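Nonribosomal peptide synthase (Streptomyces sp. MJ635-86F5, PDB 5JJP) probably activates an aliphatic beta-amino acid as its adenylate, using ATP, for nonribosomal peptide assembly. Local coordinates at residues R352-V366 and L424-C436. Sequence-based numbering, arbitrary orientation.
Sequences RLTIGYAHHGAEMDV and LAYRDADGRLYFC
Leu433 O is gripped by two donors of the loop that precedes strand 363-367, Thr354 OG1 at 2.7 Å and Ile355 N at 3.0 Å, which reach it from opposite faces of its carbonyl plane. Because Ile355 and Gly356 both face Leu433, the pairing fits a classic beta bulge, set on the hairpin of strands 417-427 and 433-438 in the antiparallel sheet of this ANL-family adenylation enzyme. Leu433 N returns a nearly straight bond to Gly356 O (N-H...O 169°). Thr354 OG1 serves twice: with its hydroxyl anti to the backbone N (chi1 -171°), it donates to Leu433 O and accepts from Gly356 N, closing an ST turn.

Thr354 lies over one face of the Tyr434 ring, CB 3.5 Å from CE1, while Tyr434 OH donates to Asp428 OD2 at 2.8 Å, tying that ring to the hairpin turn. An alanine in place of Tyr434 would remove the ring beneath Thr354 and is likely to leave Asp428 OD2 without this donor and a gap beside the bulge.

The apolar side is centred on Leu433: its CB meets Ile355 CG1 at 3.7 Å, CD1 rests on Met364 CG, and CD2 approaches Val366 CG2. Ile383 of strand 381-386 touches Leu433, Ile355 and Met364, so the loop residue Ile355 packs against the same sheet residue as the two strands. Farther along, Asp365 OD1 forms a long, weak salt bridge at the edge of the Arg427 guanidinium, whose NH2 also bonds to Val374 O.

Tyr357 closes the turn end. Arg432 CG makes a CH-pi contact over one ring face, 4.0 Å from the centroid, and the phenol hydroxyl donates to Asp430 O from above the carbonyl plane, 51° out of it, with OH and O 2.8 Å apart.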
loop_
_atom_site.group_PDB
_atom_site.type_symbol
_atom_site.label_atom_id
_atom_site.label_comp_id
_atom_site.label_asym_id
_atom_site.label_seq_id
_atom_site.Cartn_x
_atom_site.Cartn_y
_atom_site.Cartn_z
ATOM N N ARG A 352 -3.923 -17.366 19.997
ATOM C CA ARG A 352 -4.147 -16.088 19.317
ATOM C C ARG A 352 -2.825 -15.357 19.157
ATOM O O ARG A 352 -2.144 -15.089 20.144
ATOM C CB ARG A 352 -5.117 -15.200 20.114
ATOM C CG ARG A 352 -5.513 -13.933 19.372
ATOM C CD ARG A 352 -6.564 -13.122 20.107
ATOM N NE ARG A 352 -7.932 -13.581 19.858
ATOM C CZ ARG A 352 -8.637 -14.381 20.650
ATOM N NH1 ARG A 352 -8.128 -14.859 21.786
ATOM N NH2 ARG A 352 -9.876 -14.695 20.301
ATOM N N LEU A 353 -2.480 -15.008 17.922
ATOM C CA LEU A 353 -1.274 -14.227 17.632
ATOM C C LEU A 353 -1.471 -12.779 18.087
ATOM O O LEU A 353 -2.502 -12.175 17.811
ATOM C CB LEU A 353 -1.026 -14.255 16.138
ATOM C CG LEU A 353 0.358 -14.601 15.616
ATOM C CD1 LEU A 353 0.860 -15.920 16.155
ATOM C CD2 LEU A 353 0.239 -14.668 14.106
ATOM N N THR A 354 -0.514 -12.225 18.809
ATOM C CA THR A 354 -0.595 -10.826 19.186
ATOM C C THR A 354 -0.476 -9.887 17.975
ATOM O O THR A 354 0.170 -10.230 16.954
ATOM C CB THR A 354 0.469 -10.449 20.244
ATOM O OG1 THR A 354 0.208 -9.134 20.724
ATOM C CG2 THR A 354 1.917 -10.524 19.699
ATOM N N ILE A 355 -1.050 -8.691 18.094
ATOM C CA ILE A 355 -0.789 -7.635 17.117
ATOM C C ILE A 355 0.190 -6.610 17.681
ATOM O O ILE A 355 0.490 -5.605 17.045
ATOM C CB ILE A 355 -2.101 -6.972 16.604
ATOM C CG1 ILE A 355 -2.910 -6.368 17.747
ATOM C CG2 ILE A 355 -2.958 -7.996 15.871
ATOM C CD1 ILE A 355 -4.121 -5.560 17.312
ATOM N N GLY A 356 0.686 -6.854 18.882
ATOM C CA GLY A 356 1.865 -6.168 19.364
ATOM C C GLY A 356 1.636 -4.730 19.703
ATOM O O GLY A 356 0.603 -4.390 20.261
ATOM N N TYR A 357 2.638 -3.900 19.417
ATOM C CA TYR A 357 2.566 -2.450 19.599
ATOM C C TYR A 357 2.511 -1.783 18.255
ATOM O O TYR A 357 3.029 -2.323 17.292
ATOM C CB TYR A 357 3.819 -1.909 20.294
ATOM C CG TYR A 357 4.174 -2.562 21.628
ATOM C CD1 TYR A 357 3.465 -2.248 22.778
ATOM C CD2 TYR A 357 5.250 -3.440 21.728
ATOM C CE1 TYR A 357 3.774 -2.817 23.989
ATOM C CE2 TYR A 357 5.601 -4.003 22.941
ATOM C CZ TYR A 357 4.848 -3.700 24.069
ATOM O OH TYR A 357 5.167 -4.254 25.288
ATOM N N ALA A 358 1.876 -0.619 18.171
ATOM C CA ALA A 358 1.888 0.138 16.927
ATOM C C ALA A 358 3.307 0.269 16.389
ATOM O O ALA A 358 4.245 0.170 17.135
ATOM C CB ALA A 358 1.295 1.505 17.136
ATOM N N HIS A 359 3.462 0.474 15.087
ATOM C CA HIS A 359 4.809 0.574 14.465
ATOM C C HIS A 359 5.475 1.833 14.934
ATOM O O HIS A 359 4.823 2.723 15.490
ATOM C CB HIS A 359 4.761 0.588 12.929
ATOM C CG HIS A 359 4.006 1.749 12.353
ATOM N ND1 HIS A 359 4.540 3.022 12.276
ATOM C CD2 HIS A 359 2.773 1.821 11.808
ATOM C CE1 HIS A 359 3.661 3.828 11.705
ATOM N NE2 HIS A 359 2.584 3.122 11.402
ATOM N N HIS A 360 6.770 1.914 14.670
ATOM C CA HIS A 360 7.587 2.940 15.224
ATOM C C HIS A 360 6.976 4.304 14.803
ATOM O O HIS A 360 6.620 4.516 13.616
ATOM C CB HIS A 360 8.997 2.729 14.733
ATOM C CG HIS A 360 9.960 3.695 15.292
ATOM N ND1 HIS A 360 10.170 4.940 14.727
ATOM C CD2 HIS A 360 10.746 3.632 16.388
ATOM C CE1 HIS A 360 11.048 5.603 15.460
ATOM N NE2 HIS A 360 11.412 4.831 16.472
ATOM N N GLY A 361 6.830 5.217 15.758
ATOM C CA GLY A 361 6.228 6.512 15.466
ATOM C C GLY A 361 4.717 6.617 15.671
ATOM O O GLY A 361 4.139 7.675 15.426
ATOM N N ALA A 362 4.082 5.521 16.061
ATOM C CA ALA A 362 2.643 5.484 16.289
ATOM C C ALA A 362 2.374 4.873 17.637
ATOM O O ALA A 362 3.296 4.347 18.259
ATOM C CB ALA A 362 1.958 4.663 15.225
ATOM N N GLU A 363 1.117 4.904 18.071
ATOM C CA GLU A 363 0.704 4.281 19.327
ATOM C C GLU A 363 -0.766 3.892 19.257
ATOM O O GLU A 363 -1.635 4.642 18.765
ATOM C CB GLU A 363 0.924 5.250 20.484
ATOM C CG GLU A 363 0.891 4.653 21.893
ATOM C CD GLU A 363 0.734 5.763 22.930
ATOM O OE1 GLU A 363 -0.408 6.275 23.083
ATOM O OE2 GLU A 363 1.743 6.148 23.580
ATOM N N MET A 364 -1.075 2.707 19.778
ATOM C CA MET A 364 -2.469 2.299 19.837
ATOM C C MET A 364 -2.756 1.739 21.201
ATOM O O MET A 364 -1.880 1.171 21.843
ATOM C CB MET A 364 -2.803 1.295 18.748
ATOM C CG MET A 364 -1.945 0.062 18.744
ATOM S SD MET A 364 -2.381 -1.056 17.380
ATOM C CE MET A 364 -1.376 -2.424 17.877
ATOM N N ASP A 365 -3.990 1.967 21.654
ATOM C CA ASP A 365 -4.465 1.473 22.943
ATOM C C ASP A 365 -5.957 1.215 22.841
ATOM O O ASP A 365 -6.587 1.537 21.831
ATOM C CB ASP A 365 -4.165 2.481 24.059
ATOM C CG ASP A 365 -4.183 1.841 25.485
ATOM O OD1 ASP A 365 -4.288 0.578 25.629
ATOM O OD2 ASP A 365 -4.122 2.636 26.457
ATOM N N VAL A 366 -6.519 0.634 23.897
ATOM C CA VAL A 366 -7.861 0.060 23.847
ATOM C C VAL A 366 -8.750 0.934 24.740
ATOM O O VAL A 366 -8.300 1.385 25.790
ATOM C CB VAL A 366 -7.716 -1.424 24.200
ATOM C CG1 VAL A 366 -8.747 -1.903 25.167
ATOM C CG2 VAL A 366 -7.725 -2.255 22.932
ATOM N N LEU A 424 -12.047 -4.376 17.962
ATOM C CA LEU A 424 -12.016 -4.730 19.366
ATOM C C LEU A 424 -10.734 -5.482 19.701
ATOM O O LEU A 424 -10.172 -6.184 18.859
ATOM C CB LEU A 424 -13.180 -5.622 19.678
ATOM C CG LEU A 424 -14.562 -4.986 19.468
ATOM C CD1 LEU A 424 -15.642 -6.011 19.758
ATOM C CD2 LEU A 424 -14.726 -3.800 20.390
ATOM N N ALA A 425 -10.250 -5.295 20.916
ATOM C CA ALA A 425 -9.056 -5.975 21.356
ATOM C C ALA A 425 -8.886 -5.842 22.864
ATOM O O ALA A 425 -9.502 -5.006 23.493
ATOM C CB ALA A 425 -7.812 -5.413 20.632
ATOM N N TYR A 426 -8.030 -6.674 23.423
ATOM C CA TYR A 426 -7.610 -6.530 24.808
ATOM C C TYR A 426 -6.101 -6.472 24.813
ATOM O O TYR A 426 -5.431 -6.809 23.812
ATOM C CB TYR A 426 -8.095 -7.699 25.715
ATOM C CG TYR A 426 -7.537 -9.055 25.320
ATOM C CD1 TYR A 426 -8.268 -9.916 24.479
ATOM C CD2 TYR A 426 -6.277 -9.463 25.741
ATOM C CE1 TYR A 426 -7.753 -11.154 24.070
ATOM C CE2 TYR A 426 -5.756 -10.709 25.337
ATOM C CZ TYR A 426 -6.510 -11.540 24.499
ATOM O OH TYR A 426 -6.015 -12.756 24.089
ATOM N N ARG A 427 -5.589 -6.064 25.969
ATOM C CA ARG A 427 -4.183 -5.817 26.210
ATOM C C ARG A 427 -3.661 -6.908 27.161
ATOM O O ARG A 427 -4.395 -7.363 28.021
ATOM C CB ARG A 427 -4.087 -4.430 26.850
ATOM C CG ARG A 427 -2.710 -3.785 26.831
ATOM C CD ARG A 427 -2.573 -2.731 27.931
ATOM N NE ARG A 427 -3.663 -1.764 27.888
ATOM C CZ ARG A 427 -4.535 -1.531 28.864
ATOM N NH1 ARG A 427 -4.476 -2.178 30.031
ATOM N NH2 ARG A 427 -5.484 -0.622 28.671
ATOM N N ASP A 428 -2.416 -7.351 26.987
ATOM C CA ASP A 428 -1.771 -8.205 28.001
ATOM C C ASP A 428 -1.074 -7.337 29.041
ATOM O O ASP A 428 -1.146 -6.105 28.963
ATOM C CB ASP A 428 -0.824 -9.257 27.376
ATOM C CG ASP A 428 0.433 -8.660 26.706
ATOM O OD1 ASP A 428 0.802 -7.474 26.903
ATOM O OD2 ASP A 428 1.094 -9.421 25.968
ATOM N N ALA A 429 -0.392 -7.953 30.002
ATOM C CA ALA A 429 0.282 -7.195 31.067
ATOM C C ALA A 429 1.385 -6.295 30.528
ATOM O O ALA A 429 1.682 -5.235 31.101
ATOM C CB ALA A 429 0.855 -8.137 32.127
ATOM N N ASP A 430 2.009 -6.741 29.444
ATOM C CA ASP A 430 3.112 -6.010 28.823
ATOM C C ASP A 430 2.620 -4.885 27.928
ATOM O O ASP A 430 3.401 -4.045 27.497
ATOM C CB ASP A 430 4.002 -6.978 28.039
ATOM C CG ASP A 430 4.881 -7.825 28.948
ATOM O OD1 ASP A 430 5.186 -7.379 30.077
ATOM O OD2 ASP A 430 5.271 -8.938 28.537
ATOM N N GLY A 431 1.321 -4.861 27.648
ATOM C CA GLY A 431 0.734 -3.755 26.898
ATOM C C GLY A 431 0.510 -4.041 25.419
ATOM O O GLY A 431 0.057 -3.177 24.685
ATOM N N ARG A 432 0.815 -5.265 24.997
ATOM C CA ARG A 432 0.530 -5.702 23.642
ATOM C C ARG A 432 -0.964 -5.947 23.476
ATOM O O ARG A 432 -1.639 -6.387 24.410
ATOM C CB ARG A 432 1.325 -6.975 23.308
ATOM C CG ARG A 432 2.835 -6.771 23.373
ATOM C CD ARG A 432 3.591 -7.980 22.839
ATOM N NE ARG A 432 4.972 -7.631 22.485
ATOM C CZ ARG A 432 5.995 -7.562 23.345
ATOM N NH1 ARG A 432 5.823 -7.812 24.655
ATOM N NH2 ARG A 432 7.202 -7.227 22.896
ATOM N N LEU A 433 -1.471 -5.718 22.275
ATOM C CA LEU A 433 -2.863 -5.969 22.007
ATOM C C LEU A 433 -3.103 -7.303 21.343
ATOM O O LEU A 433 -2.200 -7.907 20.753
ATOM C CB LEU A 433 -3.451 -4.847 21.130
ATOM C CG LEU A 433 -3.266 -3.427 21.631
ATOM C CD1 LEU A 433 -4.026 -2.445 20.763
ATOM C CD2 LEU A 433 -3.717 -3.319 23.077
ATOM N N TYR A 434 -4.358 -7.727 21.418
ATOM C CA TYR A 434 -4.838 -8.991 20.793
ATOM C C TYR A 434 -6.177 -8.704 20.130
ATOM O O TYR A 434 -7.145 -8.311 20.780
ATOM C CB TYR A 434 -4.949 -10.136 21.843
ATOM C CG TYR A 434 -3.598 -10.484 22.472
ATOM C CD1 TYR A 434 -2.879 -11.612 22.091
ATOM C CD2 TYR A 434 -3.034 -9.649 23.407
ATOM C CE1 TYR A 434 -1.629 -11.900 22.640
ATOM C CE2 TYR A 434 -1.798 -9.912 23.946
ATOM C CZ TYR A 434 -1.107 -11.041 23.578
ATOM O OH TYR A 434 0.116 -11.244 24.152
ATOM N N PHE A 435 -6.220 -8.897 18.827
ATOM C CA PHE A 435 -7.396 -8.597 18.041
ATOM C C PHE A 435 -8.553 -9.543 18.352
ATOM O O PHE A 435 -8.362 -10.734 18.353
ATOM C CB PHE A 435 -7.010 -8.680 16.559
ATOM C CG PHE A 435 -8.157 -8.444 15.611
ATOM C CD1 PHE A 435 -8.732 -7.189 15.494
ATOM C CD2 PHE A 435 -8.661 -9.479 14.848
ATOM C CE1 PHE A 435 -9.777 -6.970 14.623
ATOM C CE2 PHE A 435 -9.713 -9.271 13.979
ATOM C CZ PHE A 435 -10.269 -8.012 13.862
ATOM N N CYS A 436 -9.750 -8.997 18.566
ATOM C CA CYS A 436 -10.961 -9.784 18.901
ATOM C C CYS A 436 -12.160 -9.593 17.959
ATOM O O CYS A 436 -13.255 -10.021 18.281
ATOM C CB CYS A 436 -11.440 -9.418 20.306
ATOM S SG CYS A 436 -10.256 -9.904 21.536
#